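Local coordinates for protein LYND (Lyngbya aestuarii, PDB 4V1T) that probably catalyses ATP- and magnesium-dependent cyclodehydration of cysteine side chains in a precursor peptide to thiazoline rings, as a YcaO-family cyclodehydratase, at residues 36-41 / 69-74; 99-104 / 279-284; 711-716 / 735-740; 545-550 / 702-707. All blocks are in the same frame, centred on the assembly; numbering follows the deposited sequence.

Interaction 1 (36-41 / 69-74)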
loop_
_atom_site.group_PDB
_atom_site.type_symbol
_atom_site.label_atom_id
_atom_site.label_comp_id
_atom_site.label_asym_id
_atom_site.label_seq_id
_atom_site.Cartn_x
_atom_site.Cartn_y
_atom_site.Cartn_z
ATOM N N GLY B 36 11.917 23.552 -32.568
ATOM C CA GLY B 36 11.972 23.873 -33.986
ATOM C C GLY B 36 11.509 25.282 -34.299
ATOM O O GLY B 36 10.442 25.710 -33.841
ATOM N N GLN B 37 12.331 26.002 -35.063
ATOM C CA GLN B 37 11.954 27.270 -35.669
ATOM C C GLN B 37 10.547 27.218 -36.234
ATOM O O GLN B 37 9.723 28.081 -35.940
ATOM C CB GLN B 37 12.907 27.604 -36.819
ATOM C CG GLN B 37 14.008 28.578 -36.479
ATOM C CD GLN B 37 14.953 28.782 -37.639
ATOM O OE1 GLN B 37 16.005 28.157 -37.705
ATOM N NE2 GLN B 37 14.575 29.650 -38.566
ATOM N N LEU B 38 10.295 26.206 -37.064
ATOM C CA LEU B 38 9.006 26.061 -37.750
ATOM C C LEU B 38 7.839 25.831 -36.793
ATOM O O LEU B 38 6.718 26.254 -37.064
ATOM C CB LEU B 38 9.067 24.916 -38.757
ATOM C CG LEU B 38 9.946 25.198 -39.975
ATOM C CD1 LEU B 38 10.189 23.918 -40.756
ATOM C CD2 LEU B 38 9.312 26.263 -40.867
ATOM N N TYR B 39 8.099 25.157 -35.684
ATOM C CA TYR B 39 7.053 24.943 -34.696
ATOM C C TYR B 39 6.622 26.279 -34.101
ATOM O O TYR B 39 5.440 26.581 -34.043
ATOM C CB TYR B 39 7.513 23.981 -33.597
ATOM C CG TYR B 39 7.493 22.515 -33.983
ATOM C CD1 TYR B 39 6.473 21.988 -34.753
ATOM C CD2 TYR B 39 8.494 21.656 -33.561
ATOM C CE1 TYR B 39 6.460 20.649 -35.106
ATOM C CE2 TYR B 39 8.484 20.316 -33.901
ATOM C CZ TYR B 39 7.466 19.821 -34.675
ATOM O OH TYR B 39 7.456 18.489 -35.021
ATOM N N CYS B 40 7.580 27.089 -33.663
ATOM C CA CYS B 40 7.252 28.403 -33.111
ATOM C C CYS B 40 6.424 29.195 -34.111
ATOM O O CYS B 40 5.509 29.941 -33.750
ATOM C CB CYS B 40 8.525 29.169 -32.779
ATOM S SG CYS B 40 9.619 28.296 -31.641
ATOM N N GLN B 41 6.753 29.007 -35.380
ATOM C CA GLN B 41 6.131 29.744 -36.463
ATOM C C GLN B 41 4.694 29.302 -36.753
ATOM O O GLN B 41 3.819 30.127 -37.033
ATOM C CB GLN B 41 6.990 29.574 -37.712
ATOM C CG GLN B 41 6.839 30.665 -38.730
ATOM C CD GLN B 41 8.160 31.009 -39.384
ATOM O OE1 GLN B 41 9.036 30.154 -39.541
ATOM N NE2 GLN B 41 8.314 32.271 -39.762
ATOM N N ASP B 69 3.256 21.041 -44.686
ATOM C CA ASP B 69 2.790 19.656 -44.756
ATOM C C ASP B 69 3.647 18.716 -43.906
ATOM O O ASP B 69 3.126 17.962 -43.092
ATOM C CB ASP B 69 2.773 19.173 -46.209
ATOM C CG ASP B 69 1.712 19.869 -47.042
ATOM O OD1 ASP B 69 0.788 20.480 -46.454
ATOM O OD2 ASP B 69 1.795 19.790 -48.286
ATOM N N TYR B 70 4.957 18.773 -44.092
ATOM C CA TYR B 70 5.869 17.920 -43.340
ATOM C C TYR B 70 5.747 18.140 -41.831
ATOM O O TYR B 70 5.831 17.192 -41.052
ATOM C CB TYR B 70 7.301 18.189 -43.772
ATOM C CG TYR B 70 8.328 17.333 -43.066
ATOM C CD1 TYR B 70 8.493 15.990 -43.397
ATOM C CD2 TYR B 70 9.140 17.868 -42.071
ATOM C CE1 TYR B 70 9.437 15.208 -42.754
ATOM C CE2 TYR B 70 10.091 17.096 -41.430
ATOM C CZ TYR B 70 10.238 15.771 -41.774
ATOM O OH TYR B 70 11.184 15.020 -41.121
ATOM N N VAL B 71 5.568 19.390 -41.419
ATOM C CA VAL B 71 5.426 19.705 -39.999
ATOM C C VAL B 71 4.163 19.066 -39.422
ATOM O O VAL B 71 4.196 18.463 -38.352
ATOM C CB VAL B 71 5.393 21.231 -39.764
ATOM C CG1 VAL B 71 4.953 21.566 -38.344
ATOM C CG2 VAL B 71 6.760 21.832 -40.026
ATOM N N LEU B 72 3.050 19.203 -40.133
ATOM C CA LEU B 72 1.779 18.661 -39.662
ATOM C C LEU B 72 1.797 17.141 -39.642
ATOM O O LEU B 72 1.197 16.537 -38.755
ATOM C CB LEU B 72 0.620 19.161 -40.524
ATOM C CG LEU B 72 0.454 20.687 -40.576
ATOM C CD1 LEU B 72 -0.743 21.067 -41.428
ATOM C CD2 LEU B 72 0.346 21.305 -39.187
ATOM N N GLU B 73 2.497 16.524 -40.593
ATOM C CA GLU B 73 2.561 15.071 -40.623
ATOM C C GLU B 73 3.248 14.576 -39.400
ATOM O O GLU B 73 2.862 13.595 -38.812
ATOM C CB GLU B 73 3.309 14.551 -41.841
ATOM C CG GLU B 73 2.732 15.050 -43.145
ATOM C CD GLU B 73 2.472 13.966 -44.172
ATOM O OE1 GLU B 73 2.547 12.772 -43.821
ATOM O OE2 GLU B 73 2.183 14.314 -45.339
ATOM N N ARG B 74 4.302 15.263 -39.037
ATOM C CA ARG B 74 5.052 14.886 -37.877
ATOM C C ARG B 74 4.212 15.020 -36.621
ATOM O O ARG B 74 4.219 14.146 -35.779
ATOM C CB ARG B 74 6.276 15.770 -37.748
ATOM C CG ARG B 74 7.572 15.017 -37.726
ATOM C CD ARG B 74 8.724 15.969 -37.580
ATOM N NE ARG B 74 9.509 15.590 -36.441
ATOM C CZ ARG B 74 10.362 14.594 -36.445
ATOM N NH1 ARG B 74 10.541 13.884 -37.534
ATOM N NH2 ARG B 74 11.037 14.312 -35.356
#

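Interaction 2 (99-104 / 279-284)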
loop_
_atom_site.group_PDB
_atom_site.type_symbol
_atom_site.label_atom_id
_atom_site.label_comp_id
_atom_site.label_asym_id
_atom_site.label_seq_id
_atom_site.Cartn_x
_atom_site.Cartn_y
_atom_site.Cartn_z
ATOM N N LEU B 99 -7.935 12.398 -22.955
ATOM C CA LEU B 99 -8.057 10.947 -22.859
ATOM C C LEU B 99 -7.523 10.259 -24.114
ATOM O O LEU B 99 -7.617 9.049 -24.250
ATOM C CB LEU B 99 -9.519 10.564 -22.624
ATOM C CG LEU B 99 -10.038 10.878 -21.219
ATOM C CD1 LEU B 99 -11.554 10.756 -21.172
ATOM C CD2 LEU B 99 -9.388 9.961 -20.198
ATOM N N GLY B 100 -6.976 11.050 -25.029
ATOM C CA GLY B 100 -6.389 10.528 -26.251
ATOM C C GLY B 100 -7.411 10.277 -27.347
ATOM O O GLY B 100 -7.149 9.503 -28.255
ATOM N N ILE B 101 -8.571 10.929 -27.257
ATOM C CA ILE B 101 -9.641 10.759 -28.236
ATOM C C ILE B 101 -9.779 11.990 -29.125
ATOM O O ILE B 101 -9.852 13.117 -28.629
ATOM C CB ILE B 101 -10.996 10.524 -27.555
ATOM C CG1 ILE B 101 -10.920 9.367 -26.545
ATOM C CG2 ILE B 101 -12.058 10.257 -28.606
ATOM C CD1 ILE B 101 -10.556 8.022 -27.157
ATOM N N ALA B 102 -9.750 11.788 -30.441
ATOM C CA ALA B 102 -9.938 12.894 -31.384
ATOM C C ALA B 102 -11.325 13.489 -31.185
ATOM O O ALA B 102 -12.308 12.753 -31.167
ATOM C CB ALA B 102 -9.766 12.414 -32.816
ATOM N N PRO B 103 -11.421 14.816 -31.019
ATOM C CA PRO B 103 -12.725 15.395 -30.704
ATOM C C PRO B 103 -13.853 15.072 -31.700
ATOM O O PRO B 103 -14.983 14.918 -31.264
ATOM C CB PRO B 103 -12.443 16.901 -30.649
ATOM C CG PRO B 103 -11.083 17.090 -31.183
ATOM C CD PRO B 103 -10.354 15.822 -30.977
ATOM N N PRO B 104 -13.565 14.987 -33.011
ATOM C CA PRO B 104 -14.672 14.590 -33.888
ATOM C C PRO B 104 -15.150 13.155 -33.649
ATOM O O PRO B 104 -16.321 12.860 -33.854
ATOM C CB PRO B 104 -14.081 14.738 -35.295
ATOM C CG PRO B 104 -12.624 14.699 -35.107
ATOM C CD PRO B 104 -12.367 15.344 -33.789
ATOM N N GLY B 279 -8.913 -2.216 -28.983
ATOM C CA GLY B 279 -7.696 -2.118 -28.182
ATOM C C GLY B 279 -6.852 -0.872 -28.384
ATOM O O GLY B 279 -5.718 -0.811 -27.907
ATOM N N THR B 280 -7.388 0.123 -29.081
ATOM C CA THR B 280 -6.665 1.373 -29.295
ATOM C C THR B 280 -6.957 2.390 -28.185
ATOM O O THR B 280 -6.303 3.423 -28.097
ATOM C CB THR B 280 -7.011 1.990 -30.662
ATOM O OG1 THR B 280 -8.422 2.187 -30.759
ATOM C CG2 THR B 280 -6.574 1.074 -31.791
ATOM N N VAL B 281 -7.943 2.094 -27.342
ATOM C CA VAL B 281 -8.313 2.974 -26.234
ATOM C C VAL B 281 -7.791 2.391 -24.923
ATOM O O VAL B 281 -7.910 1.195 -24.685
ATOM C CB VAL B 281 -9.834 3.161 -26.148
ATOM C CG1 VAL B 281 -10.501 1.844 -25.817
ATOM C CG2 VAL B 281 -10.192 4.212 -25.099
ATOM N N PHE B 282 -7.220 3.244 -24.079
ATOM C CA PHE B 282 -6.510 2.787 -22.892
ATOM C C PHE B 282 -7.215 3.122 -21.585
ATOM O O PHE B 282 -7.232 2.309 -20.659
ATOM C CB PHE B 282 -5.107 3.396 -22.868
ATOM C CG PHE B 282 -4.236 2.950 -24.009
ATOM C CD1 PHE B 282 -3.566 1.734 -23.956
ATOM C CD2 PHE B 282 -4.099 3.737 -25.144
ATOM C CE1 PHE B 282 -2.764 1.318 -25.009
ATOM C CE2 PHE B 282 -3.299 3.327 -26.201
ATOM C CZ PHE B 282 -2.632 2.114 -26.134
ATOM N N PHE B 283 -7.798 4.314 -21.513
ATOM C CA PHE B 283 -8.206 4.876 -20.240
ATOM C C PHE B 283 -9.217 3.978 -19.514
ATOM O O PHE B 283 -10.045 3.326 -20.153
ATOM C CB PHE B 283 -8.769 6.293 -20.438
ATOM C CG PHE B 283 -10.035 6.358 -21.267
ATOM C CD1 PHE B 283 -11.278 6.126 -20.694
ATOM C CD2 PHE B 283 -9.983 6.692 -22.606
ATOM C CE1 PHE B 283 -12.435 6.203 -21.445
ATOM C CE2 PHE B 283 -11.138 6.769 -23.367
ATOM C CZ PHE B 283 -12.368 6.517 -22.789
ATOM N N PRO B 284 -9.154 3.956 -18.177
ATOM C CA PRO B 284 -10.045 3.070 -17.422
ATOM C C PRO B 284 -11.509 3.490 -17.462
ATOM O O PRO B 284 -11.819 4.676 -17.480
ATOM C CB PRO B 284 -9.488 3.151 -15.994
ATOM C CG PRO B 284 -8.819 4.469 -15.930
ATOM C CD PRO B 284 -8.250 4.717 -17.295
#

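Interaction 3 (711-716 / 735-740)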
loop_
_atom_site.group_PDB
_atom_site.type_symbol
_atom_site.label_atom_id
_atom_site.label_comp_id
_atom_site.label_asym_id
_atom_site.label_seq_id
_atom_site.Cartn_x
_atom_site.Cartn_y
_atom_site.Cartn_z
ATOM N N ALA B 711 3.886 -45.635 8.831
ATOM C CA ALA B 711 3.157 -45.716 10.089
ATOM C C ALA B 711 1.791 -46.366 9.891
ATOM O O ALA B 711 0.995 -46.429 10.827
ATOM C CB ALA B 711 2.999 -44.329 10.699
ATOM N N GLY B 712 1.525 -46.836 8.672
ATOM C CA GLY B 712 0.256 -47.475 8.346
ATOM C C GLY B 712 -0.861 -46.471 8.153
ATOM O O GLY B 712 -1.993 -46.731 8.547
ATOM N N LEU B 713 -0.536 -45.327 7.542
ATOM C CA LEU B 713 -1.485 -44.227 7.373
ATOM C C LEU B 713 -1.603 -43.788 5.913
ATOM O O LEU B 713 -0.599 -43.602 5.221
ATOM C CB LEU B 713 -1.060 -43.033 8.229
ATOM C CG LEU B 713 -1.001 -43.284 9.741
ATOM C CD1 LEU B 713 -0.389 -42.094 10.467
ATOM C CD2 LEU B 713 -2.380 -43.580 10.297
ATOM N N GLU B 714 -2.842 -43.623 5.458
ATOM C CA GLU B 714 -3.127 -43.149 4.103
ATOM C C GLU B 714 -3.338 -41.632 4.101
ATOM O O GLU B 714 -3.942 -41.087 5.015
ATOM C CB GLU B 714 -4.362 -43.864 3.550
ATOM C CG GLU B 714 -4.740 -43.477 2.131
ATOM C CD GLU B 714 -5.898 -44.301 1.603
ATOM O OE1 GLU B 714 -6.735 -44.745 2.418
ATOM O OE2 GLU B 714 -5.970 -44.502 0.373
ATOM N N THR B 715 -2.847 -40.954 3.069
ATOM C CA THR B 715 -2.987 -39.499 2.967
ATOM C C THR B 715 -3.837 -39.100 1.760
ATOM O O THR B 715 -3.472 -39.374 0.618
ATOM C CB THR B 715 -1.614 -38.800 2.866
ATOM O OG1 THR B 715 -1.217 -38.710 1.500
ATOM C CG2 THR B 715 -0.569 -39.543 3.664
ATOM N N LEU B 716 -4.978 -38.470 2.023
ATOM C CA LEU B 716 -5.896 -38.046 0.973
ATOM C C LEU B 716 -5.815 -36.542 0.754
ATOM O O LEU B 716 -5.339 -35.810 1.616
ATOM C CB LEU B 716 -7.338 -38.421 1.335
ATOM C CG LEU B 716 -7.677 -39.909 1.439
ATOM C CD1 LEU B 716 -9.100 -40.095 1.949
ATOM C CD2 LEU B 716 -7.480 -40.626 0.111
ATOM N N PRO B 735 -6.501 -40.307 7.743
ATOM C CA PRO B 735 -7.352 -40.993 8.723
ATOM C C PRO B 735 -6.559 -41.708 9.809
ATOM O O PRO B 735 -5.668 -42.488 9.500
ATOM C CB PRO B 735 -8.118 -42.000 7.865
ATOM C CG PRO B 735 -8.165 -41.370 6.514
ATOM C CD PRO B 735 -6.842 -40.691 6.361
ATOM N N GLY B 736 -6.889 -41.423 11.067
ATOM C CA GLY B 736 -6.195 -41.995 12.212
ATOM C C GLY B 736 -5.432 -40.937 12.995
ATOM O O GLY B 736 -5.344 -40.999 14.216
ATOM N N MET B 737 -4.884 -39.952 12.295
ATOM C CA MET B 737 -4.138 -38.888 12.962
ATOM C C MET B 737 -5.085 -38.010 13.752
ATOM O O MET B 737 -6.198 -37.738 13.322
ATOM C CB MET B 737 -3.331 -38.071 11.954
ATOM C CG MET B 737 -2.164 -38.869 11.372
ATOM S SD MET B 737 -1.081 -37.920 10.299
ATOM C CE MET B 737 -0.204 -36.935 11.503
ATOM N N ARG B 738 -4.624 -37.571 14.915
ATOM C CA ARG B 738 -5.489 -36.943 15.901
ATOM C C ARG B 738 -5.592 -35.423 15.760
ATOM O O ARG B 738 -4.613 -34.738 15.444
ATOM C CB ARG B 738 -4.997 -37.290 17.310
ATOM C CG ARG B 738 -4.547 -38.733 17.490
ATOM C CD ARG B 738 -5.652 -39.715 17.160
ATOM N NE ARG B 738 -6.767 -39.592 18.088
ATOM C CZ ARG B 738 -7.594 -40.571 18.423
ATOM N NH1 ARG B 738 -7.444 -41.781 17.916
ATOM N NH2 ARG B 738 -8.571 -40.333 19.280
ATOM N N HIS B 739 -6.796 -34.914 16.007
ATOM C CA HIS B 739 -7.026 -33.493 16.189
ATOM C C HIS B 739 -6.707 -33.190 17.643
ATOM O O HIS B 739 -6.811 -34.081 18.478
ATOM C CB HIS B 739 -8.480 -33.143 15.845
ATOM C CG HIS B 739 -8.695 -31.708 15.469
ATOM N ND1 HIS B 739 -9.652 -31.320 14.559
ATOM C CD2 HIS B 739 -8.084 -30.571 15.872
ATOM C CE1 HIS B 739 -9.627 -30.008 14.421
ATOM N NE2 HIS B 739 -8.681 -29.529 15.204
ATOM N N PHE B 740 -6.300 -31.962 17.956
ATOM C CA PHE B 740 -6.049 -31.592 19.349
ATOM C C PHE B 740 -7.325 -31.193 20.089
ATOM O O PHE B 740 -7.272 -30.581 21.156
ATOM C CB PHE B 740 -4.995 -30.474 19.448
ATOM C CG PHE B 740 -5.373 -29.173 18.769
ATOM C CD1 PHE B 740 -6.456 -28.422 19.199
ATOM C CD2 PHE B 740 -4.576 -28.656 17.766
ATOM C CE1 PHE B 740 -6.768 -27.215 18.598
ATOM C CE2 PHE B 740 -4.883 -27.442 17.164
ATOM C CZ PHE B 740 -5.980 -26.727 17.575
#

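Interaction 4 (545-550 / 702-707). With MG (magnesium ion), chain O.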
loop_
_atom_site.group_PDB
_atom_site.type_symbol
_atom_site.label_atom_id
_atom_site.label_comp_id
_atom_site.label_asym_id
_atom_site.label_seq_id
_atom_site.Cartn_x
_atom_site.Cartn_y
_atom_site.Cartn_z
ATOM N N GLY B 545 -0.605 -28.426 4.605
ATOM C CA GLY B 545 -1.753 -29.118 5.169
ATOM C C GLY B 545 -1.330 -30.349 5.942
ATOM O O GLY B 545 -1.799 -30.587 7.054
ATOM N N PHE B 546 -0.429 -31.121 5.345
ATOM C CA PHE B 546 0.116 -32.322 5.982
ATOM C C PHE B 546 0.803 -31.962 7.302
ATOM O O PHE B 546 0.558 -32.583 8.332
ATOM C CB PHE B 546 1.114 -33.032 5.044
ATOM C CG PHE B 546 1.495 -34.410 5.502
ATOM C CD1 PHE B 546 2.498 -34.593 6.436
ATOM C CD2 PHE B 546 0.828 -35.522 5.017
ATOM C CE1 PHE B 546 2.830 -35.859 6.876
ATOM C CE2 PHE B 546 1.160 -36.791 5.447
ATOM C CZ PHE B 546 2.164 -36.961 6.377
ATOM N N MET B 547 1.661 -30.951 7.269
ATOM C CA MET B 547 2.383 -30.530 8.460
ATOM C C MET B 547 1.420 -30.069 9.543
ATOM O O MET B 547 1.687 -30.239 10.737
ATOM C CB MET B 547 3.364 -29.394 8.128
ATOM C CG MET B 547 4.574 -29.852 7.345
ATOM S SD MET B 547 5.474 -31.147 8.215
ATOM C CE MET B 547 6.171 -32.017 6.827
ATOM N N GLU B 548 0.297 -29.483 9.137
ATOM C CA GLU B 548 -0.710 -29.111 10.108
ATOM C C GLU B 548 -1.212 -30.374 10.809
ATOM O O GLU B 548 -1.276 -30.414 12.022
ATOM C CB GLU B 548 -1.867 -28.360 9.462
ATOM C CG GLU B 548 -2.849 -27.793 10.481
ATOM C CD GLU B 548 -3.679 -26.672 9.908
ATOM O OE1 GLU B 548 -4.688 -26.958 9.239
ATOM O OE2 GLU B 548 -3.306 -25.502 10.112
ATOM N N LEU B 549 -1.520 -31.414 10.046
ATOM C CA LEU B 549 -1.999 -32.669 10.633
ATOM C C LEU B 549 -1.033 -33.262 11.679
ATOM O O LEU B 549 -1.468 -33.682 12.750
ATOM C CB LEU B 549 -2.262 -33.696 9.536
ATOM C CG LEU B 549 -3.387 -33.387 8.538
ATOM C CD1 LEU B 549 -3.629 -34.598 7.654
ATOM C CD2 LEU B 549 -4.686 -32.992 9.225
ATOM N N VAL B 550 0.264 -33.289 11.381
ATOM C CA VAL B 550 1.235 -33.866 12.312
ATOM C C VAL B 550 1.384 -32.952 13.519
ATOM O O VAL B 550 1.653 -33.413 14.630
ATOM C CB VAL B 550 2.639 -34.102 11.667
ATOM C CG1 VAL B 550 3.641 -34.619 12.700
ATOM C CG2 VAL B 550 2.546 -35.084 10.499
ATOM N N MET B 702 6.005 -36.067 -1.170
ATOM C CA MET B 702 6.113 -37.491 -1.430
ATOM C C MET B 702 6.959 -38.148 -0.339
ATOM O O MET B 702 6.846 -39.345 -0.088
ATOM C CB MET B 702 6.683 -37.764 -2.832
ATOM C CG MET B 702 5.745 -37.379 -3.984
ATOM S SD MET B 702 3.997 -37.822 -3.733
ATOM C CE MET B 702 4.059 -39.612 -3.863
ATOM N N THR B 703 7.788 -37.353 0.323
ATOM C CA THR B 703 8.503 -37.826 1.497
ATOM C C THR B 703 7.528 -38.011 2.659
ATOM O O THR B 703 7.627 -38.970 3.423
ATOM C CB THR B 703 9.604 -36.840 1.918
ATOM O OG1 THR B 703 10.456 -36.579 0.801
ATOM C CG2 THR B 703 10.435 -37.413 3.068
ATOM N N CYS B 704 6.587 -37.083 2.778
ATOM C CA CYS B 704 5.598 -37.115 3.838
ATOM C C CYS B 704 4.573 -38.228 3.649
ATOM O O CYS B 704 4.145 -38.863 4.622
ATOM C CB CYS B 704 4.889 -35.761 3.933
ATOM S SG CYS B 704 5.920 -34.431 4.606
ATOM N N VAL B 705 4.166 -38.460 2.407
ATOM C CA VAL B 705 3.185 -39.497 2.127
ATOM C C VAL B 705 3.741 -40.877 2.494
ATOM O O VAL B 705 3.013 -41.747 2.985
ATOM C CB VAL B 705 2.743 -39.482 0.649
ATOM C CG1 VAL B 705 3.882 -39.878 -0.246
ATOM C CG2 VAL B 705 1.592 -40.437 0.419
ATOM N N ASN B 706 5.039 -41.063 2.266
ATOM C CA ASN B 706 5.694 -42.330 2.546
ATOM C C ASN B 706 5.993 -42.533 4.030
ATOM O O ASN B 706 5.924 -43.652 4.531
ATOM C CB ASN B 706 6.971 -42.451 1.725
ATOM C CG ASN B 706 6.686 -42.651 0.247
ATOM O OD1 ASN B 706 6.072 -43.640 -0.147
ATOM N ND2 ASN B 706 7.125 -41.709 -0.576
ATOM N N ILE B 707 6.317 -41.452 4.730
ATOM C CA ILE B 707 6.497 -41.508 6.179
ATOM C C ILE B 707 5.196 -41.921 6.862
ATOM O O ILE B 707 5.200 -42.702 7.809
ATOM C CB ILE B 707 6.971 -40.150 6.744
ATOM C CG1 ILE B 707 8.440 -39.937 6.402
ATOM C CG2 ILE B 707 6.798 -40.087 8.262
ATOM C CD1 ILE B 707 8.949 -38.533 6.702
HETATM MG MG MG O . -4.057 -23.631 9.415
HETATM O O HOH W 1 -4.624 -21.813 8.491
HETATM O O HOH W 2 -3.349 -24.235 7.511
HETATM O O HOH W 3 -5.794 -24.327 8.441
#

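Interaction 1 (36-41 / 69-74)
Tyr-39 lays its ring alongside Val-71, and the two side chains run past each other in opposite directions. The closest atoms are CE1 of Tyr-39 and CG1 of Val-71, 3.7 Å apart. The methyl comes in obliquely to the ring. With chi1 at 168°, CG1 of Val-71 points opposite the backbone N, toward the tyrosine, and CG2 is left for Leu-38. This second methyl, CG2 of Val-71, lies 4.1 Å from CB of Leu-38 and equally near its CD1. Leu-38 also packs on Val-63. The valine therefore fits between two consecutive residues of the other helix. Both segments belong to a winged helix-turn-helix domain. Here the segments 37-41 and 69-74 of helices 37-42 and 65-78 cross at -89°, their axes 10.9 Å apart. At that spacing side chains, not backbones, fill the interface. Farther out, the Tyr-39 hydroxyl reaches Arg-74. OH of Tyr-39 lies 3.8 Å from CD of Arg-74 and meets the guanidinium at its edge, in its plane. The ring and guanidinium planes are 42° apart. The polar ends of both residues have their main partners on a chain of another protein: OH of Tyr-39 hydrogen-bonds to an acidic side chain of that chain, and NE of Arg-74 forms a salt bridge with an acidic side chain of the same chain. This is consistent with a peptide-recognition role, as in winged-helix domains of related peptide-modifying enzymes. A leucine in place of Tyr-39 has no hydroxyl, so the acidic side chain of the other protein would probably lose a hydrogen-bond partner and CG1 of Val-71 its flat neighbour.

Interaction 2 (99-104 / 279-284)
Val-281 and Phe-283 are the residues of 279-284 that meet Ile-101 and Leu-99. The second segment starts at Gly-279, which has positive phi. At Thr-280, OG1 hydrogen-bonds back to O of Ala-277. Val-281 makes the first contact across. Its CG2 lies 4.3 Å from CD1 of Ile-101, a light touch between methyls. The valine also packs on Lys-270 and Asn-274 of helix 250-275. The loop leads on to strand 289-294 of the seven-stranded mixed sheet. Residues 99-104 connect helices 90-98 and 103-109, and the second of these precedes strand 114-118 of the same sheet. The contact thus joins two connections near one sheet, consistent with an E1-like domain. Helix 90-98 ends in a Schellman motif, with Gly-100 at positive phi. Phe-283 carries most of this segment's share. Its CG sits between the backbone N and the carbonyl carbon (chi1 64°), and the ring reaches across to both partners. CB of Phe-283 is 3.7 Å from CD2 of Leu-99, and the two side chains cross at about a right angle. Farther along the ring, CD2 of Phe-283 lies 3.7 Å from the carbonyl O of Leu-99, which approaches obliquely. CE2 of Phe-283 then meets CD1 of Ile-101 at 4.0 Å. This methyl comes to the ring edge, close to its plane. The contact is apolar apart from that carbonyl. Leu-99 also packs on Ser-296 of the second subunit, so the dimer interface borders this side. The backbone O of Phe-283 accepts a hydrogen bond from NZ of Lys-270.

Interaction 3 (711-716 / 735-740)
Pro-735 and Leu-713 make the tight part of this contact. CD of Pro-735 sits only 3.2 Å from the carbonyl O of Glu-714, a close carbon-oxygen approach. In return, CD2 of Leu-713 lies 3.6 Å from O of Pro-735. The other branch of the leucine, CD1 of Leu-713, touches CG of Met-737 at 3.8 Å. One fork thus meets both a backbone oxygen and an apolar chain. CG of Leu-713 is anti to its carbonyl carbon (chi1 -61°), and this places the fork over the turn at Gly-736. Glycine suits that position twice over. Its backbone angles (113/-35) leave no room for a CB beside the preceding carbonyl, and a CB there would also be crowded by CD2 of Leu-713. Leu-713 and Met-737 cross at about a right angle. The methionine is buried against helix 538-561. The other side of the contact is looser. Glu-714 extends its side chain past Pro-735, and no side-chain atom of Glu-714 comes nearer than 4.9 Å to residues 735-740. Its carboxylate looks to other neighbours: OE2 hydrogen-bonds to OG of Ser-498 and makes a long, weak ion pair with NZ of Lys-505. OE2 of Glu-501 is also close, a like charge that Lys-505 may partly offset. At the exposed end, Gly-712 closes helix 697-710 in a Schellman motif. Leu-716 is backbone-bonded to Thr-733, so the two segments flank the open end of a beta hairpin, strands 716-719 and 728-733, in the antiparallel sheet of the YcaO domain.

Interaction 4 (545-550 / 702-707)
Phe-546 lies against Cys-704 where two helices, 538-561 and 697-710, pack inside the YcaO ATP-binding domain. Its CG is anti to the backbone N (chi1 -168°), which carries the ring from CB toward the other helix. CG of Phe-546 is 4.0 Å from CB of Cys-704. CD1 of Phe-546 is nearer to that CB and also meets SG of Cys-704 at 3.9 Å. CE1 of Phe-546 comes closest to CB of Cys-704, at 3.6 Å. At the tip, CZ of Phe-546 touches the carbonyl O of Cys-704 at 3.3 Å. CB of Cys-704 makes a CH-pi contact over one ring face, 15° off the normal. SG lies oblique to the ring, 36° off the normal, as a sulfur-aromatic contact. An alanine here removes the ring, and would probably open a gap between the helices and leave CB and SG of Cys-704 without their aromatic neighbour. CE of Met-547 presses on SG of Cys-704, 3.3 Å away. Glu-548 touches ADP. Its OE1 accepts a hydrogen bond from N of Gly-531. OE2 of Glu-548 binds a magnesium ion at 2.1 Å, with three waters and two further ligand atoms completing the six.

Interactions 3 and 4 touch and share the YcaO domain, their centres about 9 Å apart. CE of Met-737 packs on CG2 of Val-550, and CG2 of Thr-715 on the Phe-546 ring. Helix 697-710 serves both, since interaction 3 begins just after it ends. Interaction 4 is buried next to the nucleotide site; interaction 3 is only partly buried. Interactions 1 and 2 lie on the opposite side of the chain's centre. Interaction 1 is a buried helix pair beside another protein, and interaction 2 joins loops near the second subunit. Methyls against rings dominate 1 and 2, carbon-to-carbonyl contacts mark 3, and sulfur and CH-pi contacts mark 4. None has hydrogen bonds across its segments.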